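Local structure of putative uncharacterized protein PH0242 (3VU1) at residues V157-V170 with G180-V194. The protein belongs to the archaeal AglB family and is represented by its C-terminal globular domain, a largely beta-stranded, multidomain structure that binds a calcium ion. Sequence-based numbering, arbitrary orientation.
Sequences VNIGQLECSPILSV and GSGRCSDGSPFPYVV
C164 and C184 sit opposite each other as a non-hydrogen-bonded antiparallel pair, joined by a disulfide, with SG of C164 2.1 Å from SG of C184. C164 CB lies over the centre of the F190 ring, 3.5 Å from the centroid, a CH-pi contact; chi1 of -57° sets SG anti to the carbonyl carbon, over the same face and towards C184. Y192 CD1 lies against the opposite face, nearer the rim. P166 CA meets the ring edge in plane, while CG1 of V157 and CD1 of I159 come in obliquely.

Backbone bonds flank the disulfide. At E163 both polar backbone atoms are used: its O takes the amide of S185 (N to O 2.7 Å), almost straight on, and its N donates to S185 OG, which chi1 of 63° tucks between that serine's own N and carbonyl carbon. On the other side S165 N gives to R183 O at 2.9 Å. S165 O receives two weak bonds, from the amides of G182 and R183, a pattern that fits a G1 beta bulge, with G182 at the position of positive phi. S165 OG accepts the amide of S181 at 3.2 Å.

Further along, I167 N donates to Y192 O, while I167 O receives G180 N from well above the carbonyl plane. The pairing then turns parallel: V194 N reaches L168 O at 3.0 Å, and V194 O accepts V170 N.

The contact brings strands from near the two ends of one mixed sheet together, within the range of the Insert domain family. Strand 162-165 lies between 153-159 and the edge strand 183-184, strand 192-196 between 168-171 and 200-205, and L203 of the last touches F190, Y192 and V194.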
loop_
_atom_site.group_PDB
_atom_site.type_symbol
_atom_site.label_atom_id
_atom_site.label_comp_id
_atom_site.label_asym_id
_atom_site.label_seq_id
_atom_site.Cartn_x
_atom_site.Cartn_y
_atom_site.Cartn_z
ATOM N N VAL A 157 -20.721 24.080 6.044
ATOM C CA VAL A 157 -19.746 24.363 5.010
ATOM C C VAL A 157 -20.345 25.460 4.163
ATOM O O VAL A 157 -21.389 25.267 3.547
ATOM C CB VAL A 157 -19.456 23.117 4.141
ATOM C CG1 VAL A 157 -18.450 23.443 3.038
ATOM C CG2 VAL A 157 -18.958 21.956 4.998
ATOM N N ASN A 158 -19.693 26.621 4.161
ATOM C CA ASN A 158 -20.127 27.762 3.352
ATOM C C ASN A 158 -19.264 27.868 2.128
ATOM O O ASN A 158 -18.022 27.936 2.224
ATOM C CB ASN A 158 -20.057 29.072 4.141
ATOM C CG ASN A 158 -20.826 29.008 5.446
ATOM O OD1 ASN A 158 -20.272 29.257 6.512
ATOM N ND2 ASN A 158 -22.104 28.653 5.373
ATOM N N ILE A 159 -19.927 27.858 0.979
ATOM C CA ILE A 159 -19.257 27.940 -0.307
ATOM C C ILE A 159 -19.903 29.098 -1.025
ATOM O O ILE A 159 -21.004 28.962 -1.566
ATOM C CB ILE A 159 -19.449 26.642 -1.121
ATOM C CG1 ILE A 159 -19.171 25.416 -0.236
ATOM C CG2 ILE A 159 -18.575 26.662 -2.376
ATOM C CD1 ILE A 159 -19.312 24.080 -0.936
ATOM N N GLY A 160 -19.231 30.245 -1.013
ATOM C CA GLY A 160 -19.869 31.502 -1.419
ATOM C C GLY A 160 -21.066 31.792 -0.518
ATOM O O GLY A 160 -20.998 31.639 0.710
ATOM N N GLN A 161 -22.184 32.167 -1.125
ATOM C CA GLN A 161 -23.356 32.593 -0.347
ATOM C C GLN A 161 -24.184 31.430 0.226
ATOM O O GLN A 161 -24.941 31.626 1.179
ATOM C CB GLN A 161 -24.236 33.569 -1.147
ATOM C CG GLN A 161 -23.464 34.645 -1.912
ATOM C CD GLN A 161 -23.063 34.228 -3.335
ATOM O OE1 GLN A 161 -22.747 35.083 -4.171
ATOM N NE2 GLN A 161 -23.075 32.917 -3.619
ATOM N N LEU A 162 -24.023 30.230 -0.330
ATOM C CA LEU A 162 -24.787 29.051 0.119
ATOM C C LEU A 162 -24.098 28.296 1.242
ATOM O O LEU A 162 -22.877 28.196 1.284
ATOM C CB LEU A 162 -25.170 28.111 -1.055
ATOM C CG LEU A 162 -24.247 27.815 -2.272
ATOM C CD1 LEU A 162 -24.770 26.627 -3.077
ATOM C CD2 LEU A 162 -23.985 29.006 -3.211
ATOM N N GLU A 163 -24.887 27.818 2.189
ATOM C CA GLU A 163 -24.371 27.032 3.299
ATOM C C GLU A 163 -24.756 25.572 3.102
ATOM O O GLU A 163 -25.865 25.275 2.647
ATOM C CB GLU A 163 -24.936 27.544 4.611
ATOM C CG GLU A 163 -25.217 26.455 5.638
ATOM C CD GLU A 163 -25.288 26.980 7.058
ATOM O OE1 GLU A 163 -26.104 26.433 7.839
ATOM O OE2 GLU A 163 -24.526 27.926 7.392
ATOM N N CYS A 164 -23.849 24.659 3.445
ATOM C CA CYS A 164 -24.065 23.250 3.124
ATOM C C CYS A 164 -23.864 22.296 4.299
ATOM O O CYS A 164 -23.010 22.511 5.166
ATOM C CB CYS A 164 -23.234 22.847 1.901
ATOM S SG CYS A 164 -23.551 23.853 0.410
ATOM N N SER A 165 -24.681 21.248 4.328
ATOM C CA SER A 165 -24.677 20.297 5.436
ATOM C C SER A 165 -24.128 18.906 5.013
ATOM O O SER A 165 -24.816 18.160 4.311
ATOM C CB SER A 165 -26.089 20.184 6.040
ATOM O OG SER A 165 -26.072 19.396 7.226
ATOM N N PRO A 166 -22.896 18.556 5.443
ATOM C CA PRO A 166 -22.293 17.302 4.962
ATOM C C PRO A 166 -23.076 16.070 5.400
ATOM O O PRO A 166 -23.688 16.093 6.461
ATOM C CB PRO A 166 -20.884 17.305 5.578
ATOM C CG PRO A 166 -20.907 18.336 6.644
ATOM C CD PRO A 166 -21.980 19.326 6.304
ATOM N N ILE A 167 -23.071 15.023 4.571
ATOM C CA ILE A 167 -23.670 13.727 4.918
ATOM C C ILE A 167 -23.250 13.305 6.331
ATOM O O ILE A 167 -24.072 12.879 7.133
ATOM C CB ILE A 167 -23.217 12.625 3.930
ATOM C CG1 ILE A 167 -23.779 12.884 2.532
ATOM C CG2 ILE A 167 -23.627 11.241 4.421
ATOM C CD1 ILE A 167 -23.052 12.139 1.440
ATOM N N LEU A 168 -21.960 13.415 6.617
ATOM C CA LEU A 168 -21.406 12.992 7.877
ATOM C C LEU A 168 -20.172 13.840 8.060
ATOM O O LEU A 168 -19.623 14.330 7.092
ATOM C CB LEU A 168 -21.027 11.511 7.821
ATOM C CG LEU A 168 -20.104 10.974 8.924
ATOM C CD1 LEU A 168 -20.848 10.965 10.260
ATOM C CD2 LEU A 168 -19.519 9.603 8.606
ATOM N N SER A 169 -19.759 14.044 9.303
ATOM C CA SER A 169 -18.507 14.709 9.592
ATOM C C SER A 169 -17.874 13.966 10.728
ATOM O O SER A 169 -18.582 13.389 11.565
ATOM C CB SER A 169 -18.736 16.160 9.977
ATOM O OG SER A 169 -19.643 16.773 9.074
ATOM N N VAL A 170 -16.549 13.939 10.760
ATOM C CA VAL A 170 -15.875 13.235 11.833
ATOM C C VAL A 170 -14.676 14.018 12.307
ATOM O O VAL A 170 -13.746 14.292 11.547
ATOM C CB VAL A 170 -15.459 11.786 11.470
ATOM C CG1 VAL A 170 -15.046 11.038 12.723
ATOM C CG2 VAL A 170 -16.576 11.021 10.763
ATOM N N GLY A 180 -25.572 14.934 9.072
ATOM C CA GLY A 180 -26.076 16.132 8.411
ATOM C C GLY A 180 -27.001 15.701 7.289
ATOM O O GLY A 180 -27.277 14.526 7.115
ATOM N N SER A 181 -27.496 16.643 6.510
ATOM C CA SER A 181 -28.529 16.290 5.555
ATOM C C SER A 181 -27.990 15.881 4.189
ATOM O O SER A 181 -28.694 15.238 3.419
ATOM C CB SER A 181 -29.527 17.437 5.399
ATOM O OG SER A 181 -28.893 18.582 4.869
ATOM N N GLY A 182 -26.759 16.264 3.877
ATOM C CA GLY A 182 -26.240 16.070 2.531
ATOM C C GLY A 182 -26.933 16.982 1.538
ATOM O O GLY A 182 -27.170 16.604 0.386
ATOM N N ARG A 183 -27.264 18.189 1.997
ATOM C CA ARG A 183 -27.994 19.165 1.187
ATOM C C ARG A 183 -27.482 20.573 1.477
ATOM O O ARG A 183 -26.922 20.830 2.540
ATOM C CB ARG A 183 -29.516 19.049 1.422
ATOM C CG ARG A 183 -30.071 17.651 1.131
ATOM C CD ARG A 183 -31.584 17.576 1.122
ATOM N NE ARG A 183 -32.143 18.131 -0.109
ATOM C CZ ARG A 183 -33.443 18.152 -0.408
ATOM N NH1 ARG A 183 -34.345 17.641 0.430
ATOM N NH2 ARG A 183 -33.845 18.686 -1.557
ATOM N N CYS A 184 -27.623 21.471 0.511
ATOM C CA CYS A 184 -27.307 22.867 0.754
ATOM C C CYS A 184 -28.577 23.652 1.119
ATOM O O CYS A 184 -29.695 23.179 0.895
ATOM C CB CYS A 184 -26.578 23.478 -0.455
ATOM S SG CYS A 184 -24.925 22.780 -0.772
ATOM N N SER A 185 -28.403 24.837 1.701
ATOM C CA SER A 185 -29.529 25.755 1.943
ATOM C C SER A 185 -30.274 26.044 0.614
ATOM O O SER A 185 -31.471 26.295 0.601
ATOM C CB SER A 185 -29.056 27.050 2.643
ATOM O OG SER A 185 -28.140 27.800 1.844
ATOM N N ASP A 186 -29.521 25.990 -0.481
ATOM C CA ASP A 186 -29.993 25.901 -1.867
ATOM C C ASP A 186 -31.126 24.900 -2.147
ATOM O O ASP A 186 -31.823 25.018 -3.152
ATOM C CB ASP A 186 -28.802 25.427 -2.697
ATOM C CG ASP A 186 -28.762 26.036 -4.059
ATOM O OD1 ASP A 186 -29.066 27.236 -4.202
ATOM O OD2 ASP A 186 -28.389 25.313 -5.001
ATOM N N GLY A 187 -31.273 23.889 -1.291
ATOM C CA GLY A 187 -32.127 22.739 -1.580
ATOM C C GLY A 187 -31.335 21.629 -2.262
ATOM O O GLY A 187 -31.619 20.454 -2.047
ATOM N N SER A 188 -30.323 22.000 -3.054
ATOM C CA SER A 188 -29.556 21.050 -3.870
ATOM C C SER A 188 -28.609 20.114 -3.093
ATOM O O SER A 188 -28.053 20.493 -2.061
ATOM C CB SER A 188 -28.777 21.796 -4.957
ATOM O OG SER A 188 -27.904 22.743 -4.377
ATOM N N PRO A 189 -28.411 18.887 -3.610
ATOM C CA PRO A 189 -27.593 17.835 -2.960
ATOM C C PRO A 189 -26.147 18.253 -2.632
ATOM O O PRO A 189 -25.531 19.021 -3.386
ATOM C CB PRO A 189 -27.580 16.697 -4.003
ATOM C CG PRO A 189 -27.931 17.359 -5.304
ATOM C CD PRO A 189 -28.910 18.435 -4.924
ATOM N N PHE A 190 -25.636 17.740 -1.510
ATOM C CA PHE A 190 -24.258 17.972 -1.063
ATOM C C PHE A 190 -23.682 16.650 -0.562
ATOM O O PHE A 190 -23.621 16.407 0.661
ATOM C CB PHE A 190 -24.242 19.029 0.046
ATOM C CG PHE A 190 -22.876 19.526 0.419
ATOM C CD1 PHE A 190 -22.105 20.258 -0.492
ATOM C CD2 PHE A 190 -22.372 19.299 1.712
ATOM C CE1 PHE A 190 -20.844 20.742 -0.132
ATOM C CE2 PHE A 190 -21.105 19.760 2.070
ATOM C CZ PHE A 190 -20.345 20.493 1.151
ATOM N N PRO A 191 -23.262 15.775 -1.512
ATOM C CA PRO A 191 -22.872 14.405 -1.156
ATOM C C PRO A 191 -21.404 14.331 -0.711
ATOM O O PRO A 191 -20.603 13.562 -1.264
ATOM C CB PRO A 191 -23.141 13.629 -2.443
ATOM C CG PRO A 191 -22.964 14.640 -3.534
ATOM C CD PRO A 191 -23.104 16.021 -2.959
ATOM N N TYR A 192 -21.083 15.125 0.308
ATOM C CA TYR A 192 -19.736 15.224 0.818
ATOM C C TYR A 192 -19.664 14.841 2.266
ATOM O O TYR A 192 -20.628 14.979 3.010
ATOM C CB TYR A 192 -19.212 16.642 0.620
ATOM C CG TYR A 192 -18.945 16.944 -0.830
ATOM C CD1 TYR A 192 -19.966 17.393 -1.662
ATOM C CD2 TYR A 192 -17.672 16.746 -1.383
ATOM C CE1 TYR A 192 -19.729 17.647 -3.006
ATOM C CE2 TYR A 192 -17.433 17.004 -2.724
ATOM C CZ TYR A 192 -18.464 17.448 -3.529
ATOM O OH TYR A 192 -18.243 17.699 -4.863
ATOM N N VAL A 193 -18.500 14.356 2.651
ATOM C CA VAL A 193 -18.182 13.980 4.016
ATOM C C VAL A 193 -17.124 14.982 4.490
ATOM O O VAL A 193 -16.309 15.423 3.669
ATOM C CB VAL A 193 -17.643 12.515 4.062
ATOM C CG1 VAL A 193 -16.973 12.199 5.396
ATOM C CG2 VAL A 193 -18.763 11.519 3.780
ATOM N N VAL A 194 -17.137 15.364 5.777
ATOM C CA VAL A 194 -16.095 16.258 6.285
ATOM C C VAL A 194 -15.295 15.577 7.344
ATOM O O VAL A 194 -15.850 14.874 8.156
ATOM C CB VAL A 194 -16.644 17.571 6.829
ATOM C CG1 VAL A 194 -15.547 18.353 7.534
ATOM C CG2 VAL A 194 -17.189 18.409 5.697
#